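Local coordinates for protein bacterioferritin (Mycobacterium tuberculosis, PDB 3UOI) that probably stores iron by oxidising ferrous ions at ferroxidase centres and laying down the ferric mineral inside a heme-containing shell of 24 subunits, at residues A91-A94 / I95-V99. Sequence-based numbering, arbitrary orientation.
Sequences ADLA and IEYDV
Glu96 folds back along helix 85-112 over the carbonyl of Asp92, one turn earlier. Its CB starts 3.9 Å from Asp92 O; CG then stands beside the backbone N of its own residue (chi1 -51°), which turns the chain back toward the preceding turn, and the bend at chi2 (143°) lays the carboxylate over the Asp92 carbonyl. CG and CD pass close over that carbonyl oxygen, and at the tip the two carboxylate oxygens part. OE2 comes to 2.8 Å from Asp92 O, a meeting of two acceptors rather than a bond, while OE1 turns toward Leu93, 3.8 Å from its CD2. Beneath this, Glu96 N makes a straight but weak bond to Asp92 O.

CD2 of Leu93 also packs 4.0 Å from CE2 of Tyr97; the two side chains run side by side, and the phenol OH goes on to Glu137 on helix 116-146. Tyr97 N donates to Leu93 O at 3.1 Å. On the outer surface Ala94 O takes Asp98 N, and a water bridges it to Asp98 OD1, donating to both oxygens, with 2.7 Å to Ala94 O. Asp92 sends its carboxylate off to Gln26 of helix 7-36.

Glu96 is a predicted ligand of the second iron in the ferroxidase centre of this ferritin four-helix bundle. No direct bond draws OE2 and Asp92 O together, and their closeness would probably be unfavourable taken alone. The carboxylate nonetheless lies against the preceding turn and close to His132 of helix 116-146, consistent with their predicted sharing of that iron.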
loop_
_atom_site.group_PDB
_atom_site.type_symbol
_atom_site.label_atom_id
_atom_site.label_comp_id
_atom_site.label_asym_id
_atom_site.label_seq_id
_atom_site.Cartn_x
_atom_site.Cartn_y
_atom_site.Cartn_z
ATOM N N ALA A 91 -11.466 49.373 22.159
ATOM C CA ALA A 91 -10.093 49.578 22.478
ATOM C C ALA A 91 -9.184 49.135 21.339
ATOM O O ALA A 91 -8.217 49.737 21.046
ATOM C CB ALA A 91 -9.779 48.855 23.744
ATOM N N ASP A 92 -9.505 48.014 20.746
ATOM C CA ASP A 92 -8.740 47.485 19.650
ATOM C C ASP A 92 -8.895 48.357 18.416
ATOM O O ASP A 92 -7.990 48.564 17.697
ATOM C CB ASP A 92 -9.055 46.023 19.428
ATOM C CG ASP A 92 -8.595 45.128 20.593
ATOM O OD1 ASP A 92 -8.957 43.998 20.552
ATOM O OD2 ASP A 92 -7.927 45.535 21.525
ATOM N N LEU A 93 -10.088 48.876 18.227
ATOM C CA LEU A 93 -10.389 49.737 17.115
ATOM C C LEU A 93 -9.566 50.974 17.190
ATOM O O LEU A 93 -9.115 51.434 16.223
ATOM C CB LEU A 93 -11.852 50.112 17.085
ATOM C CG LEU A 93 -12.744 49.266 16.201
ATOM C CD1 LEU A 93 -14.168 49.631 16.385
ATOM C CD2 LEU A 93 -12.367 49.430 14.807
ATOM N N ALA A 94 -9.398 51.504 18.375
ATOM C CA ALA A 94 -8.680 52.743 18.538
ATOM C C ALA A 94 -7.220 52.710 18.165
ATOM O O ALA A 94 -6.771 53.594 17.574
ATOM C CB ALA A 94 -8.900 53.338 19.925
ATOM N N ILE A 95 -6.506 51.677 18.541
ATOM C CA ILE A 95 -5.136 51.474 18.123
ATOM C C ILE A 95 -4.923 51.237 16.602
ATOM O O ILE A 95 -4.034 51.744 16.004
ATOM C CB ILE A 95 -4.464 50.374 18.984
ATOM C CG1 ILE A 95 -3.001 50.246 18.628
ATOM C CG2 ILE A 95 -5.134 49.082 18.828
ATOM C CD1 ILE A 95 -2.157 50.010 19.769
ATOM N N GLU A 96 -5.773 50.464 15.986
ATOM C CA GLU A 96 -5.721 50.312 14.558
ATOM C C GLU A 96 -5.981 51.668 13.840
ATOM O O GLU A 96 -5.341 51.964 12.875
ATOM C CB GLU A 96 -6.722 49.265 14.099
ATOM C CG GLU A 96 -6.669 47.936 14.805
ATOM C CD GLU A 96 -8.047 47.404 14.983
ATOM O OE1 GLU A 96 -8.962 47.916 14.296
ATOM O OE2 GLU A 96 -8.274 46.486 15.775
ATOM N N TYR A 97 -6.921 52.467 14.326
ATOM C CA TYR A 97 -7.160 53.789 13.763
ATOM C C TYR A 97 -5.943 54.680 13.943
ATOM O O TYR A 97 -5.594 55.390 13.066
ATOM C CB TYR A 97 -8.430 54.427 14.282
ATOM C CG TYR A 97 -9.653 54.068 13.491
ATOM C CD1 TYR A 97 -9.738 54.392 12.166
ATOM C CD2 TYR A 97 -10.723 53.464 14.062
ATOM C CE1 TYR A 97 -10.796 54.094 11.457
ATOM C CE2 TYR A 97 -11.786 53.148 13.345
ATOM C CZ TYR A 97 -11.832 53.473 12.035
ATOM O OH TYR A 97 -12.892 53.192 11.254
ATOM N N ASP A 98 -5.295 54.573 15.085
ATOM C CA ASP A 98 -4.081 55.288 15.315
ATOM C C ASP A 98 -3.066 54.871 14.282
ATOM O O ASP A 98 -2.423 55.684 13.769
ATOM C CB ASP A 98 -3.513 55.066 16.695
ATOM C CG ASP A 98 -4.071 55.981 17.702
ATOM O OD1 ASP A 98 -5.037 56.608 17.398
ATOM O OD2 ASP A 98 -3.572 56.043 18.810
ATOM N N VAL A 99 -2.982 53.607 13.945
ATOM C CA VAL A 99 -2.052 53.183 12.897
ATOM C C VAL A 99 -2.371 53.804 11.526
ATOM O O VAL A 99 -1.511 54.249 10.838
ATOM C CB VAL A 99 -1.961 51.644 12.776
ATOM C CG1 VAL A 99 -1.342 51.253 11.475
ATOM C CG2 VAL A 99 -1.145 51.126 13.850
HETATM O O HOH W 1 -7.927 56.047 17.649
#